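Local coordinates for protein N-alpha-acetyltransferase (Sulfolobus solfataricus P2, PDB 4R3L) that transfers the acetyl group of acetyl-CoA to the free alpha-amino group at protein N-termini, with a preference for those starting in serine, at residues Tyr40-His45 and Tyr65-Ile70; Lys148-Tyr153 and Ala160-Arg165. All blocks are in the same frame, centred on the assembly; numbering follows the deposited sequence.

Contact 1. Residues Tyr40-His45 and Tyr65-Ile70; sequences YFFVEH and YIMPRI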
loop_
_atom_site.group_PDB
_atom_site.type_symbol
_atom_site.label_atom_id
_atom_site.label_comp_id
_atom_site.label_asym_id
_atom_site.label_seq_id
_atom_site.Cartn_x
_atom_site.Cartn_y
_atom_site.Cartn_z
ATOM N N TYR A 40 0.302 -7.302 -15.909
ATOM C CA TYR A 40 -0.033 -8.602 -15.335
ATOM C C TYR A 40 0.150 -8.624 -13.813
ATOM O O TYR A 40 -0.504 -9.385 -13.104
ATOM C CB TYR A 40 0.796 -9.727 -15.979
ATOM C CG TYR A 40 2.273 -9.732 -15.655
ATOM C CD1 TYR A 40 2.738 -10.251 -14.448
ATOM C CD2 TYR A 40 3.207 -9.283 -16.585
ATOM C CE1 TYR A 40 4.090 -10.281 -14.151
ATOM C CE2 TYR A 40 4.575 -9.318 -16.302
ATOM C CZ TYR A 40 4.998 -9.811 -15.073
ATOM O OH TYR A 40 6.334 -9.849 -14.756
ATOM N N PHE A 41 1.063 -7.792 -13.326
ATOM C CA PHE A 41 1.310 -7.683 -11.888
ATOM C C PHE A 41 0.060 -7.114 -11.191
ATOM O O PHE A 41 -0.405 -7.661 -10.186
ATOM C CB PHE A 41 2.538 -6.813 -11.665
ATOM C CG PHE A 41 3.002 -6.728 -10.241
ATOM C CD1 PHE A 41 3.992 -7.578 -9.771
ATOM C CD2 PHE A 41 2.510 -5.744 -9.394
ATOM C CE1 PHE A 41 4.456 -7.478 -8.467
ATOM C CE2 PHE A 41 2.969 -5.642 -8.084
ATOM C CZ PHE A 41 3.950 -6.513 -7.628
ATOM N N PHE A 42 -0.486 -6.034 -11.731
ATOM C CA PHE A 42 -1.700 -5.447 -11.162
ATOM C C PHE A 42 -2.843 -6.450 -11.229
ATOM O O PHE A 42 -3.582 -6.612 -10.269
ATOM C CB PHE A 42 -2.072 -4.147 -11.876
ATOM C CG PHE A 42 -1.130 -3.011 -11.586
ATOM C CD1 PHE A 42 -1.293 -2.242 -10.441
ATOM C CD2 PHE A 42 -0.081 -2.719 -12.440
ATOM C CE1 PHE A 42 -0.431 -1.191 -10.165
ATOM C CE2 PHE A 42 0.793 -1.673 -12.157
ATOM C CZ PHE A 42 0.611 -0.916 -11.024
ATOM N N VAL A 43 -2.959 -7.170 -12.347
ATOM C CA VAL A 43 -4.052 -8.119 -12.507
ATOM C C VAL A 43 -3.971 -9.240 -11.481
ATOM O O VAL A 43 -4.986 -9.616 -10.883
ATOM C CB VAL A 43 -4.077 -8.709 -13.951
ATOM C CG1 VAL A 43 -5.006 -9.920 -14.031
ATOM C CG2 VAL A 43 -4.514 -7.639 -14.913
ATOM N N GLU A 44 -2.774 -9.767 -11.241
ATOM C CA GLU A 44 -2.670 -10.878 -10.306
ATOM C C GLU A 44 -2.964 -10.442 -8.880
ATOM O O GLU A 44 -3.555 -11.193 -8.115
ATOM C CB GLU A 44 -1.301 -11.531 -10.389
ATOM C CG GLU A 44 -1.218 -12.352 -11.674
ATOM C CD GLU A 44 0.115 -13.017 -11.884
ATOM O OE1 GLU A 44 0.854 -12.560 -12.780
ATOM O OE2 GLU A 44 0.398 -14.015 -11.189
ATOM N N HIS A 45 -2.540 -9.240 -8.515
ATOM C CA HIS A 45 -2.835 -8.772 -7.160
ATOM C C HIS A 45 -4.325 -8.497 -7.004
ATOM O O HIS A 45 -4.894 -8.720 -5.929
ATOM C CB HIS A 45 -2.005 -7.523 -6.826
ATOM C CG HIS A 45 -0.568 -7.825 -6.541
ATOM N ND1 HIS A 45 0.298 -8.284 -7.510
ATOM C CD2 HIS A 45 0.146 -7.765 -5.391
ATOM C CE1 HIS A 45 1.491 -8.484 -6.972
ATOM N NE2 HIS A 45 1.427 -8.167 -5.691
ATOM N N TYR A 65 -5.097 4.763 -5.495
ATOM C CA TYR A 65 -5.324 3.342 -5.289
ATOM C C TYR A 65 -4.412 2.823 -4.208
ATOM O O TYR A 65 -3.404 3.455 -3.871
ATOM C CB TYR A 65 -5.096 2.560 -6.600
ATOM C CG TYR A 65 -3.641 2.512 -6.985
ATOM C CD1 TYR A 65 -2.828 1.472 -6.565
ATOM C CD2 TYR A 65 -3.071 3.524 -7.752
ATOM C CE1 TYR A 65 -1.482 1.433 -6.906
ATOM C CE2 TYR A 65 -1.724 3.499 -8.091
ATOM C CZ TYR A 65 -0.935 2.459 -7.655
ATOM O OH TYR A 65 0.402 2.415 -7.999
ATOM N N ILE A 66 -4.751 1.651 -3.688
ATOM C CA ILE A 66 -3.847 0.923 -2.818
ATOM C C ILE A 66 -3.866 -0.541 -3.220
ATOM O O ILE A 66 -4.926 -1.150 -3.316
ATOM C CB ILE A 66 -4.220 1.084 -1.318
ATOM C CG1 ILE A 66 -3.214 0.333 -0.433
ATOM C CG2 ILE A 66 -5.663 0.621 -1.042
ATOM C CD1 ILE A 66 -3.399 0.625 1.069
ATOM N N MET A 67 -2.679 -1.090 -3.471
ATOM C CA MET A 67 -2.550 -2.479 -3.907
ATOM C C MET A 67 -1.862 -3.298 -2.836
ATOM O O MET A 67 -0.724 -3.005 -2.481
ATOM C CB MET A 67 -1.754 -2.548 -5.225
ATOM C CG MET A 67 -1.407 -3.944 -5.645
ATOM S SD MET A 67 -0.832 -3.997 -7.381
ATOM C CE MET A 67 0.648 -2.988 -7.279
ATOM N N PRO A 68 -2.546 -4.331 -2.321
ATOM C CA PRO A 68 -2.055 -5.134 -1.209
ATOM C C PRO A 68 -1.457 -6.465 -1.652
ATOM O O PRO A 68 -1.671 -6.898 -2.791
ATOM C CB PRO A 68 -3.334 -5.385 -0.405
ATOM C CG PRO A 68 -4.332 -5.658 -1.509
ATOM C CD PRO A 68 -3.941 -4.700 -2.651
ATOM N N ARG A 69 -0.739 -7.102 -0.735
ATOM C CA ARG A 69 -0.321 -8.490 -0.889
ATOM C C ARG A 69 -0.526 -9.156 0.462
ATOM O O ARG A 69 -0.199 -8.571 1.490
ATOM C CB ARG A 69 1.140 -8.583 -1.334
ATOM C CG ARG A 69 1.641 -9.997 -1.548
ATOM C CD ARG A 69 3.158 -9.996 -1.501
ATOM N NE ARG A 69 3.739 -11.081 -2.268
ATOM C CZ ARG A 69 5.027 -11.398 -2.222
ATOM N NH1 ARG A 69 5.843 -10.715 -1.423
ATOM N NH2 ARG A 69 5.496 -12.395 -2.961
ATOM N N ILE A 70 -1.076 -10.364 0.473
ATOM C CA ILE A 70 -1.318 -11.063 1.728
ATOM C C ILE A 70 -0.287 -12.186 1.885
ATOM O O ILE A 70 -0.054 -12.950 0.941
ATOM C CB ILE A 70 -2.735 -11.644 1.797
ATOM C CG1 ILE A 70 -3.783 -10.530 1.652
ATOM C CG2 ILE A 70 -2.912 -12.401 3.108
ATOM C CD1 ILE A 70 -3.685 -9.481 2.760
#

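Contact 2. Residues Lys148-Tyr153 and Ala160-Arg165; sequences KVLKGY and AYLMAR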
loop_
_atom_site.group_PDB
_atom_site.type_symbol
_atom_site.label_atom_id
_atom_site.label_comp_id
_atom_site.label_asym_id
_atom_site.label_seq_id
_atom_site.Cartn_x
_atom_site.Cartn_y
_atom_site.Cartn_z
ATOM N N LYS A 148 12.403 -1.657 10.689
ATOM C CA LYS A 148 13.672 -2.082 10.087
ATOM C C LYS A 148 14.144 -1.062 9.058
ATOM O O LYS A 148 13.365 -0.244 8.569
ATOM C CB LYS A 148 13.549 -3.460 9.419
ATOM C CG LYS A 148 13.137 -4.595 10.351
ATOM C CD LYS A 148 13.661 -5.951 9.886
ATOM C CE LYS A 148 13.004 -6.403 8.598
ATOM N NZ LYS A 148 13.268 -7.845 8.326
ATOM N N VAL A 149 15.429 -1.104 8.727
ATOM C CA VAL A 149 15.928 -0.276 7.637
ATOM C C VAL A 149 16.504 -1.158 6.547
ATOM O O VAL A 149 17.607 -1.682 6.685
ATOM C CB VAL A 149 16.985 0.725 8.112
ATOM C CG1 VAL A 149 17.571 1.482 6.926
ATOM C CG2 VAL A 149 16.371 1.686 9.113
ATOM N N LEU A 150 15.745 -1.341 5.471
ATOM C CA LEU A 150 16.203 -2.174 4.372
ATOM C C LEU A 150 17.252 -1.414 3.570
ATOM O O LEU A 150 16.937 -0.534 2.771
ATOM C CB LEU A 150 15.026 -2.599 3.491
ATOM C CG LEU A 150 13.877 -3.261 4.257
ATOM C CD1 LEU A 150 12.893 -3.893 3.289
ATOM C CD2 LEU A 150 14.388 -4.299 5.245
ATOM N N LYS A 151 18.518 -1.745 3.795
ATOM C CA LYS A 151 19.592 -1.020 3.131
ATOM C C LYS A 151 19.633 -1.324 1.627
ATOM O O LYS A 151 19.557 -2.488 1.215
ATOM C CB LYS A 151 20.929 -1.352 3.795
ATOM C CG LYS A 151 20.953 -1.004 5.276
ATOM C CD LYS A 151 21.831 -1.957 6.071
ATOM C CE LYS A 151 21.917 -1.544 7.532
ATOM N NZ LYS A 151 20.559 -1.429 8.153
ATOM N N GLY A 152 19.723 -0.264 0.827
ATOM C CA GLY A 152 19.801 -0.369 -0.621
ATOM C C GLY A 152 18.591 -1.052 -1.226
ATOM O O GLY A 152 18.702 -1.754 -2.225
ATOM N N TYR A 153 17.429 -0.844 -0.616
ATOM C CA TYR A 153 16.204 -1.485 -1.070
ATOM C C TYR A 153 15.804 -1.069 -2.490
ATOM O O TYR A 153 15.289 -1.883 -3.247
ATOM C CB TYR A 153 15.051 -1.185 -0.095
ATOM C CG TYR A 153 13.789 -1.959 -0.409
ATOM C CD1 TYR A 153 13.707 -3.319 -0.148
ATOM C CD2 TYR A 153 12.686 -1.333 -0.973
ATOM C CE1 TYR A 153 12.561 -4.039 -0.444
ATOM C CE2 TYR A 153 11.535 -2.043 -1.272
ATOM C CZ TYR A 153 11.480 -3.393 -1.004
ATOM O OH TYR A 153 10.342 -4.108 -1.289
ATOM N N ALA A 160 15.282 2.030 2.341
ATOM C CA ALA A 160 13.867 2.068 2.708
ATOM C C ALA A 160 13.692 1.902 4.210
ATOM O O ALA A 160 14.456 1.198 4.859
ATOM C CB ALA A 160 13.092 0.983 1.996
ATOM N N TYR A 161 12.670 2.546 4.757
ATOM C CA TYR A 161 12.197 2.167 6.069
ATOM C C TYR A 161 11.184 1.055 5.901
ATOM O O TYR A 161 10.279 1.187 5.088
ATOM C CB TYR A 161 11.524 3.336 6.793
ATOM C CG TYR A 161 12.418 4.487 7.179
ATOM C CD1 TYR A 161 13.478 4.307 8.054
ATOM C CD2 TYR A 161 12.162 5.770 6.710
ATOM C CE1 TYR A 161 14.283 5.372 8.419
ATOM C CE2 TYR A 161 12.956 6.836 7.071
ATOM C CZ TYR A 161 14.017 6.633 7.923
ATOM O OH TYR A 161 14.809 7.712 8.278
ATOM N N LEU A 162 11.309 -0.018 6.669
ATOM C CA LEU A 162 10.204 -0.961 6.799
ATOM C C LEU A 162 9.325 -0.462 7.938
ATOM O O LEU A 162 9.743 -0.444 9.091
ATOM C CB LEU A 162 10.683 -2.388 7.075
ATOM C CG LEU A 162 9.648 -3.490 6.772
ATOM C CD1 LEU A 162 10.331 -4.829 6.545
ATOM C CD2 LEU A 162 8.617 -3.648 7.882
ATOM N N MET A 163 8.116 -0.033 7.609
ATOM C CA MET A 163 7.223 0.491 8.624
ATOM C C MET A 163 6.098 -0.502 8.836
ATOM O O MET A 163 5.604 -1.099 7.876
ATOM C CB MET A 163 6.730 1.866 8.207
ATOM C CG MET A 163 7.896 2.854 8.110
ATOM S SD MET A 163 7.358 4.539 7.932
ATOM C CE MET A 163 6.602 4.814 9.535
ATOM N N ALA A 164 5.730 -0.722 10.091
ATOM C CA ALA A 164 4.772 -1.768 10.405
ATOM C C ALA A 164 3.910 -1.398 11.590
ATOM O O ALA A 164 4.288 -0.574 12.425
ATOM C CB ALA A 164 5.474 -3.073 10.676
ATOM N N ARG A 165 2.751 -2.022 11.667
ATOM C CA ARG A 165 1.959 -1.914 12.884
ATOM C C ARG A 165 1.059 -3.129 13.023
ATOM O O ARG A 165 0.652 -3.729 12.021
ATOM C CB ARG A 165 1.137 -0.625 12.886
ATOM C CG ARG A 165 0.251 -0.444 11.681
ATOM C CD ARG A 165 -0.907 0.504 12.002
ATOM N NE ARG A 165 -1.923 -0.173 12.796
ATOM C CZ ARG A 165 -3.057 0.382 13.218
ATOM N NH1 ARG A 165 -3.336 1.648 12.931
ATOM N NH2 ARG A 165 -3.912 -0.336 13.926
#

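Contact 1. Residues Tyr40-His45 and Tyr65-Ile70
The F41 ring meets M67 at its edge, near its plane, where the methyl CE of M67 lies 3.6 Å from CE2, while CE1 of H45 rests over one face toward the rim. At the edge of the H45 imidazole, in plane, sits the carbonyl of P68, its O 3.3 Å from CD2. M67 SD reaches the H45 and F42 rings obliquely, 3.6 Å from CD1 of F42, and makes Met-aromatic contacts with F41 and F42. With CG anti to the backbone N (chi1 172°) and a bend at chi3 (63°), M67 rises from strand 65-70 and turns its methyl between the two phenylalanines. H45 ND1 donates to F41 O (2.8 Å, 147°), one turn back, fixing the imidazole rotation; H45 N reaches the same oxygen from the other face of its plane. Replacing H45 by alanine would probably leave F41 O without its side-chain donor and open a gap beside M67 SD and the F41 face. F42 continues onto I22, I25 and I26 of helix 22-32, and F41 stacks on the substrate-binding Y37. Helix 39-49 thus meets the GNAT sheet along an apolar, sulfur-rich seam; buried P68 O, lacking a hydrogen-bond partner, faces the H45 CD2 edge.

Contact 2. Residues Lys148-Tyr153 and Ala160-Arg165
K148 and L162 face each other as an antiparallel hydrogen-bonded pair within a beta hairpin, with L150 and A160 the next such pair toward the turn. Grip is uneven within each. L162 N donates to K148 O at 2.8 Å, from above the carbonyl plane, whereas the return bond from K148 N to L162 O is weak. A160 N points almost straight at L150 O (3.1 Å, 177°), but L150 N meets A160 O at a weak, bent angle of 126°. The tight part lies around buried A160 and L162. There the A160 methyl sits 3.6 Å from CB of Y153, approaching the tyrosine ring obliquely; CD1 of L150 touches CD1 of L162 more loosely, at 4.2 Å. Y153 comes back to A160 through a type II turn from L150, with G152 at positive phi, and its ring leads on past the methyl toward E127, a zinc-binding residue of the enzyme, and the bound peptide.

On this same face the outer margin is the exposed K148 chain. It runs beside L162, and a bend at chi3 (-68°) brings its CE against CD1 (3.7 Å) before NZ runs on away. On the opposite face V149 and Y161 form the non-hydrogen-bonded pair, side by side, with CG2 of exposed V149 at the tyrosine ring edge, 4.0 Å from CD1.

Strand 145-150 is outermost in the sheet; strand 160-166 lies between it and strand 123-129, bonding to both through its backbone, while Y161 packs on I136 of helix 133-141.

In the fold
Both contacts reach the same seven-stranded GNAT sheet, with centres about 20 Å apart and no direct touch. Contact 1 is core: a helix laid on the inner strand 61-72, joined mainly through side chains. Contact 2 is partly buried, and lies at the sheet margin, where the outermost strand 145-150 pairs with 160-166 through backbone hydrogen bonds supplemented by apolar touches on both faces. No helix or strand is shared between them; strands 83-94 and 123-129 separate their sheet strands. Each borders the active site differently: 40-45 and 65-70 adjoin Y37 and the acetyl-CoA-binding A93, whereas 148-153 and 160-165 adjoin Y154, another substrate-binding residue, and the peptide itself.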